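Local atomic coordinates of protein ElaA (Escherichia coli, PDB entry 5Z6N), a protein that probably works as an N-acetyltransferase of the GNAT family, transferring an acetyl group from acetyl coenzyme A to an amine. Residues 25-30 / 79-84; 75-80 / 112-117. One frame throughout, in Å; residues are numbered along the deposited sequence.

Contact 1 (25-30 / 79-84); sequences CAVFVV and RVIVSE
F28 and I81 meet where helix 14-31 lies against strand 75-82 in the GNAT fold. The aliphatic arm of I81 comes at the phenyl ring obliquely, with CD1 3.4 Å from CE2 of F28 and CG1 3.5 Å from its CZ. At the rim of the ring, close to its plane, V80 O lies 3.6 Å from F28 CZ, and R79 O also faces the edge. R79 crosses the same end of the ring with its methylenes, CD standing 3.9 Å from F28 CE2, while its guanidinium, turned 85° to the ring, carries on to a salt bridge with D38. Replacing F28 with an alanine would probably leave a gap beside I81 CD1 and deprive the R79 methylenes of their packing surface.

Beside F28, V27 meets I81 tip to tip, its CG2 3.7 Å from I81 CG2. With CG1 anti to the backbone N (chi1 168°), CG2 points at I81 and CG1 lies over one face of the F28 ring, offset toward its rim. E84 passes alongside, OE1 4.0 Å from V27 CG2. Y36 also packs on F28, and V29 touches its counterpart V29 of the second subunit. The helix itself makes a pi-type turn here, C25 O accepting from both V29 N, at 3.1 Å, and V30 N, at 2.9 Å.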
ATOM      1  N   CYS B  25      -3.540   2.259   4.230  1.00 30.46           N
ATOM      2  CA  CYS B  25      -4.219   0.971   4.160  1.00 29.80           C
ATOM      3  C   CYS B  25      -4.965   0.677   5.457  1.00 28.59           C
ATOM      4  O   CYS B  25      -6.126   0.251   5.442  1.00 27.88           O
ATOM      5  CB  CYS B  25      -3.202  -0.133   3.858  1.00 30.36           C
ATOM      6  SG  CYS B  25      -3.915  -1.743   3.467  1.00 31.61           S
ATOM      7  N   ALA B  26      -4.309   0.928   6.594  1.00 26.63           N
ATOM      8  CA  ALA B  26      -4.899   0.608   7.889  1.00 27.32           C
ATOM      9  C   ALA B  26      -6.175   1.400   8.154  1.00 27.08           C
ATOM     10  O   ALA B  26      -7.035   0.952   8.921  1.00 14.80           O
ATOM     11  CB  ALA B  26      -3.882   0.868   8.999  1.00 24.12           C
ATOM     12  N   VAL B  27      -6.323   2.565   7.531  1.00 25.64           N
ATOM     13  CA  VAL B  27      -7.456   3.436   7.822  1.00 25.23           C
ATOM     14  C   VAL B  27      -8.532   3.426   6.744  1.00 24.76           C
ATOM     15  O   VAL B  27      -9.727   3.323   7.048  1.00 18.66           O
ATOM     16  CB  VAL B  27      -6.990   4.893   7.994  1.00 21.86           C
ATOM     17  CG1 VAL B  27      -8.183   5.826   8.006  1.00 26.84           C
ATOM     18  CG2 VAL B  27      -6.177   5.037   9.274  1.00 18.22           C
ATOM     19  N   PHE B  28      -8.121   3.541   5.480  1.00 30.39           N
ATOM     20  CA  PHE B  28      -9.083   3.699   4.396  1.00 38.30           C
ATOM     21  C   PHE B  28      -9.446   2.340   3.810  1.00 37.20           C
ATOM     22  O   PHE B  28     -10.516   2.215   3.206  1.00 35.03           O
ATOM     23  CB  PHE B  28      -8.561   4.606   3.281  1.00 37.35           C
ATOM     24  CG  PHE B  28      -8.324   6.021   3.713  1.00 34.18           C
ATOM     25  CD1 PHE B  28      -9.342   6.769   4.286  1.00 31.19           C
ATOM     26  CD2 PHE B  28      -7.087   6.610   3.535  1.00 32.25           C
ATOM     27  CE1 PHE B  28      -9.125   8.075   4.684  1.00 22.13           C
ATOM     28  CE2 PHE B  28      -6.867   7.916   3.923  1.00 33.39           C
ATOM     29  CZ  PHE B  28      -7.887   8.649   4.503  1.00 25.06           C
ATOM     30  N   VAL B  29      -8.599   1.332   3.959  1.00 36.04           N
ATOM     31  CA  VAL B  29      -8.892  -0.006   3.465  1.00 31.69           C
ATOM     32  C   VAL B  29      -9.425  -0.905   4.572  1.00 31.38           C
ATOM     33  O   VAL B  29     -10.522  -1.453   4.464  1.00 22.82           O
ATOM     34  CB  VAL B  29      -7.645  -0.623   2.794  1.00 29.81           C
ATOM     35  CG1 VAL B  29      -7.908  -2.074   2.429  1.00 26.29           C
ATOM     36  CG2 VAL B  29      -7.261   0.172   1.557  1.00 30.34           C
ATOM     37  N   VAL B  30      -8.660  -1.051   5.655  1.00 34.16           N
ATOM     38  CA  VAL B  30      -8.951  -2.026   6.700  1.00 28.26           C
ATOM     39  C   VAL B  30     -10.062  -1.623   7.662  1.00 30.55           C
ATOM     40  O   VAL B  30     -11.044  -2.352   7.840  1.00 34.42           O
ATOM     41  CB  VAL B  30      -7.688  -2.302   7.533  1.00 21.37           C
ATOM     42  CG1 VAL B  30      -7.973  -3.341   8.594  1.00 24.70           C
ATOM     43  CG2 VAL B  30      -6.558  -2.767   6.632  1.00 21.62           C
ATOM     44  N   ARG B  79      -6.564  12.115   1.506  1.00 23.81           N
ATOM     45  CA  ARG B  79      -5.954  11.074   2.344  1.00 27.86           C
ATOM     46  C   ARG B  79      -5.727  11.554   3.779  1.00 25.27           C
ATOM     47  O   ARG B  79      -4.794  11.109   4.454  1.00 24.31           O
ATOM     48  CB  ARG B  79      -4.642  10.561   1.738  1.00 27.59           C
ATOM     49  CG  ARG B  79      -4.776   9.944   0.364  1.00 28.37           C
ATOM     50  CD  ARG B  79      -5.888   8.909   0.334  1.00 28.55           C
ATOM     51  NE  ARG B  79      -5.592   7.812  -0.578  1.00 26.88           N
ATOM     52  CZ  ARG B  79      -5.924   7.815  -1.866  1.00 19.68           C
ATOM     53  NH1 ARG B  79      -5.627   6.779  -2.632  1.00 18.15           N
ATOM     54  NH2 ARG B  79      -6.530   8.863  -2.402  1.00 16.97           N
ATOM     55  N   VAL B  80      -6.591  12.444   4.263  1.00 21.77           N
ATOM     56  CA  VAL B  80      -6.386  13.091   5.556  1.00 28.86           C
ATOM     57  C   VAL B  80      -6.586  12.071   6.670  1.00 25.42           C
ATOM     58  O   VAL B  80      -7.664  11.476   6.797  1.00 19.84           O
ATOM     59  CB  VAL B  80      -7.333  14.287   5.718  1.00 28.30           C
ATOM     60  CG1 VAL B  80      -7.136  14.948   7.080  1.00 20.08           C
ATOM     61  CG2 VAL B  80      -7.125  15.282   4.571  1.00 23.47           C
ATOM     62  N   ILE B  81      -5.548  11.862   7.486  1.00 26.00           N
ATOM     63  CA  ILE B  81      -5.572  10.829   8.516  1.00 29.48           C
ATOM     64  C   ILE B  81      -5.029  11.362   9.832  1.00 28.61           C
ATOM     65  O   ILE B  81      -4.053  12.121   9.860  1.00 30.04           O
ATOM     66  CB  ILE B  81      -4.763   9.578   8.114  1.00 27.51           C
ATOM     67  CG1 ILE B  81      -5.225   9.032   6.766  1.00 21.98           C
ATOM     68  CG2 ILE B  81      -4.904   8.507   9.180  1.00 13.29           C
ATOM     69  CD1 ILE B  81      -4.410   7.861   6.291  1.00 17.92           C
ATOM     70  N   VAL B  82      -5.674  10.954  10.922  1.00 27.88           N
ATOM     71  CA  VAL B  82      -5.080  10.884  12.248  1.00 26.88           C
ATOM     72  C   VAL B  82      -5.201   9.442  12.719  1.00 32.07           C
ATOM     73  O   VAL B  82      -6.247   8.809  12.532  1.00 30.38           O
ATOM     74  CB  VAL B  82      -5.765  11.844  13.242  1.00 26.81           C
ATOM     75  CG1 VAL B  82      -5.238  11.611  14.648  1.00 25.97           C
ATOM     76  CG2 VAL B  82      -5.568  13.290  12.814  1.00 21.84           C
ATOM     77  N   SER B  83      -4.129   8.911  13.303  1.00 40.56           N
ATOM     78  CA  SER B  83      -4.161   7.535  13.785  1.00 39.86           C
ATOM     79  C   SER B  83      -5.098   7.421  14.983  1.00 39.45           C
ATOM     80  O   SER B  83      -5.125   8.294  15.856  1.00 43.01           O
ATOM     81  CB  SER B  83      -2.753   7.057  14.146  1.00 34.93           C
ATOM     82  OG  SER B  83      -2.301   7.634  15.356  1.00 36.26           O
ATOM     83  N   GLU B  84      -5.867   6.324  15.022  1.00 35.69           N
ATOM     84  CA  GLU B  84      -7.031   6.253  15.904  1.00 34.82           C
ATOM     85  C   GLU B  84      -6.663   6.341  17.377  1.00 31.23           C
ATOM     86  O   GLU B  84      -7.499   6.739  18.197  1.00 27.35           O
ATOM     87  CB  GLU B  84      -7.831   4.977  15.642  1.00 37.94           C
ATOM     88  CG  GLU B  84      -6.995   3.738  15.378  1.00 45.77           C
ATOM     89  CD  GLU B  84      -6.952   3.385  13.906  1.00 52.95           C
ATOM     90  OE1 GLU B  84      -6.146   3.993  13.166  1.00 46.59           O
ATOM     91  OE2 GLU B  84      -7.739   2.509  13.494  1.00 58.45           O
TER

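Contact 2 (75-80 / 112-117); sequences VVIGRV and VYLGAQ
I77 of strand 75-82 and V112 and L114 of strand 112-117 pack on one face of the sheet, within the beta-alpha-beta crossover through helix 91-106 that is central to the GNAT fold. Starting at its root, I77 CB lies 4.0 Å from L114 CD1. The short branch continues on that side, CG2 reaching 3.9 Å from the same L114 CD1. With chi1 at -63° the long branch is anti to the carbonyl carbon and leans to the other neighbour: CG1 is 3.7 Å from V112 CG1, and the terminal CD1 closes to 3.5 Å from that methyl. T99 and L100 of helix 91-106 cover I77 from the helix side. On the reverse face V76 CG2 sits obliquely by the ring of Y113.

The backbones pair in parallel register. I77 N donates to Y113 O at 2.9 Å and a nearly straight 168°, and Y113 N donates to V75 O, though that bond's length is doubtful. Beyond this the strands part: the CA atoms of G78 and G115 are 6.5 Å apart, those of V80 and Q117 10.8 Å. This parting is consistent with the GNAT splay that, in relatives, receives acetyl coenzyme A. Backbone bonds and apolar methyls thus join the strands at their start, while G78 pairs with R64 and L114 with M146 on their other sides, so the sheet holds as they part.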
ATOM      1  N   VAL B  75      -5.473  23.174  -6.160  1.00 38.79           N
ATOM      2  CA  VAL B  75      -4.739  22.267  -5.291  1.00 30.25           C
ATOM      3  C   VAL B  75      -5.721  21.311  -4.627  1.00 31.88           C
ATOM      4  O   VAL B  75      -6.762  21.732  -4.106  1.00 31.76           O
ATOM      5  CB  VAL B  75      -3.954  23.066  -4.242  1.00 29.64           C
ATOM      6  CG1 VAL B  75      -2.949  22.190  -3.565  1.00 28.28           C
ATOM      7  CG2 VAL B  75      -3.284  24.276  -4.874  1.00 30.47           C
ATOM      8  N   VAL B  76      -5.400  20.021  -4.639  1.00 33.66           N
ATOM      9  CA  VAL B  76      -6.253  18.995  -4.047  1.00 27.87           C
ATOM     10  C   VAL B  76      -5.599  18.498  -2.768  1.00 27.25           C
ATOM     11  O   VAL B  76      -4.408  18.166  -2.763  1.00 26.53           O
ATOM     12  CB  VAL B  76      -6.506  17.830  -5.019  1.00 26.66           C
ATOM     13  CG1 VAL B  76      -7.011  16.597  -4.262  1.00 14.92           C
ATOM     14  CG2 VAL B  76      -7.494  18.252  -6.103  1.00 30.10           C
ATOM     15  N   ILE B  77      -6.376  18.455  -1.687  1.00 29.07           N
ATOM     16  CA  ILE B  77      -5.976  17.815  -0.440  1.00 25.15           C
ATOM     17  C   ILE B  77      -6.771  16.525  -0.301  1.00 22.49           C
ATOM     18  O   ILE B  77      -7.968  16.490  -0.609  1.00 20.94           O
ATOM     19  CB  ILE B  77      -6.202  18.733   0.776  1.00 19.36           C
ATOM     20  CG1 ILE B  77      -5.330  19.981   0.684  1.00 14.70           C
ATOM     21  CG2 ILE B  77      -5.916  17.996   2.075  1.00 22.40           C
ATOM     22  CD1 ILE B  77      -5.502  20.908   1.865  1.00 19.10           C
ATOM     23  N   GLY B  78      -6.107  15.464   0.144  1.00 22.19           N
ATOM     24  CA  GLY B  78      -6.781  14.191   0.321  1.00 20.61           C
ATOM     25  C   GLY B  78      -5.962  13.269   1.196  1.00 24.19           C
ATOM     26  O   GLY B  78      -4.830  13.581   1.578  1.00 29.47           O
ATOM     27  N   ARG B  79      -6.564  12.115   1.506  1.00 23.81           N
ATOM     28  CA  ARG B  79      -5.954  11.074   2.344  1.00 27.86           C
ATOM     29  C   ARG B  79      -5.727  11.554   3.779  1.00 25.27           C
ATOM     30  O   ARG B  79      -4.794  11.109   4.454  1.00 24.31           O
ATOM     31  CB  ARG B  79      -4.642  10.561   1.738  1.00 27.59           C
ATOM     32  CG  ARG B  79      -4.776   9.944   0.364  1.00 28.37           C
ATOM     33  CD  ARG B  79      -5.888   8.909   0.334  1.00 28.55           C
ATOM     34  NE  ARG B  79      -5.592   7.812  -0.578  1.00 26.88           N
ATOM     35  CZ  ARG B  79      -5.924   7.815  -1.866  1.00 19.68           C
ATOM     36  NH1 ARG B  79      -5.627   6.779  -2.632  1.00 18.15           N
ATOM     37  NH2 ARG B  79      -6.530   8.863  -2.402  1.00 16.97           N
ATOM     38  N   VAL B  80      -6.591  12.444   4.263  1.00 21.77           N
ATOM     39  CA  VAL B  80      -6.386  13.091   5.556  1.00 28.86           C
ATOM     40  C   VAL B  80      -6.586  12.071   6.670  1.00 25.42           C
ATOM     41  O   VAL B  80      -7.664  11.476   6.797  1.00 19.84           O
ATOM     42  CB  VAL B  80      -7.333  14.287   5.718  1.00 28.30           C
ATOM     43  CG1 VAL B  80      -7.136  14.948   7.080  1.00 20.08           C
ATOM     44  CG2 VAL B  80      -7.125  15.282   4.571  1.00 23.47           C
ATOM     45  N   VAL B 112      -7.994  25.623  -2.932  1.00 33.28           N
ATOM     46  CA  VAL B 112      -7.712  24.272  -2.464  1.00 30.21           C
ATOM     47  C   VAL B 112      -9.006  23.477  -2.482  1.00 33.32           C
ATOM     48  O   VAL B 112      -9.978  23.859  -1.821  1.00 40.24           O
ATOM     49  CB  VAL B 112      -7.100  24.275  -1.055  1.00 27.45           C
ATOM     50  CG1 VAL B 112      -7.315  22.929  -0.388  1.00 25.78           C
ATOM     51  CG2 VAL B 112      -5.625  24.611  -1.126  1.00 27.75           C
ATOM     52  N   TYR B 113      -9.030  22.382  -3.211  1.00 27.06           N
ATOM     53  CA  TYR B 113     -10.168  21.505  -3.200  1.00 25.28           C
ATOM     54  C   TYR B 113      -9.917  20.347  -2.247  1.00 26.04           C
ATOM     55  O   TYR B 113      -8.802  19.971  -2.057  1.00 28.72           O
ATOM     56  CB  TYR B 113     -10.456  20.969  -4.600  1.00 27.28           C
ATOM     57  CG  TYR B 113     -11.645  20.055  -4.655  1.00 28.35           C
ATOM     58  CD1 TYR B 113     -12.900  20.560  -4.782  1.00 27.79           C
ATOM     59  CD2 TYR B 113     -11.504  18.692  -4.525  1.00 29.46           C
ATOM     60  CE1 TYR B 113     -13.986  19.743  -4.796  1.00 29.71           C
ATOM     61  CE2 TYR B 113     -12.589  17.873  -4.525  1.00 32.06           C
ATOM     62  CZ  TYR B 113     -13.821  18.405  -4.677  1.00 32.40           C
ATOM     63  OH  TYR B 113     -14.908  17.622  -4.686  1.00 35.44           O
ATOM     64  N   LEU B 114     -10.968  19.776  -1.694  1.00 17.16           N
ATOM     65  CA  LEU B 114     -10.830  18.659  -0.828  1.00 45.41           C
ATOM     66  C   LEU B 114     -12.052  17.766  -0.809  1.00 52.17           C
ATOM     67  O   LEU B 114     -13.162  18.194  -0.614  1.00 54.49           O
ATOM     68  CB  LEU B 114     -10.482  19.155   0.569  1.00 43.61           C
ATOM     69  CG  LEU B 114     -10.432  18.281   1.817  1.00 39.26           C
ATOM     70  CD1 LEU B 114      -9.604  18.987   2.854  1.00 37.03           C
ATOM     71  CD2 LEU B 114     -11.817  17.999   2.356  1.00 33.17           C
ATOM     72  N   GLY B 115     -11.850  16.495  -1.034  1.00 51.17           N
ATOM     73  CA  GLY B 115     -12.959  15.583  -1.008  1.00 54.85           C
ATOM     74  C   GLY B 115     -13.118  15.130   0.406  1.00 57.73           C
ATOM     75  O   GLY B 115     -12.161  14.854   1.053  1.00 67.45           O
ATOM     76  N   ALA B 116     -14.320  15.036   0.906  1.00 51.62           N
ATOM     77  CA  ALA B 116     -14.453  14.761   2.325  1.00 46.80           C
ATOM     78  C   ALA B 116     -15.642  13.846   2.560  1.00 47.12           C
ATOM     79  O   ALA B 116     -16.354  13.454   1.631  1.00 47.89           O
ATOM     80  CB  ALA B 116     -14.620  16.059   3.123  1.00 48.27           C
ATOM     81  N   GLN B 117     -15.840  13.505   3.826  1.00 48.09           N
ATOM     82  CA  GLN B 117     -17.069  12.891   4.288  1.00 51.95           C
ATOM     83  C   GLN B 117     -18.113  13.970   4.555  1.00 48.81           C
ATOM     84  O   GLN B 117     -17.801  15.159   4.668  1.00 50.27           O
ATOM     85  CB  GLN B 117     -16.815  12.098   5.565  1.00 56.11           C
ATOM     86  CG  GLN B 117     -15.716  11.051   5.447  1.00 61.11           C
ATOM     87  CD  GLN B 117     -16.204   9.743   4.853  1.00 63.56           C
ATOM     88  OE1 GLN B 117     -16.315   9.605   3.643  1.00 64.04           O
ATOM     89  NE2 GLN B 117     -16.499   8.778   5.708  1.00 61.02           N
TER

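In the fold
Strand 75-82 serves both contacts, which overlap at R79 and V80 and have centres about 14 Å apart. Contact 2 uses its first half, near the middle of the chain, and is true sheet pairing: backbone hydrogen bonds plus a buried aliphatic face beneath helix 91-106. Contact 1 uses its last residues, further out, and lays helix 14-31 across the strand by packing side chains against the strand's side chains and backbone, without hydrogen bonds between the segments; charged R79 and E84 lie at its margins and the second subunit touches the helix. Between them R79, with a positive phi, bends the strand; I81 bonds to Y62 and G78 to R64, a spacing consistent with the GNAT beta bulge.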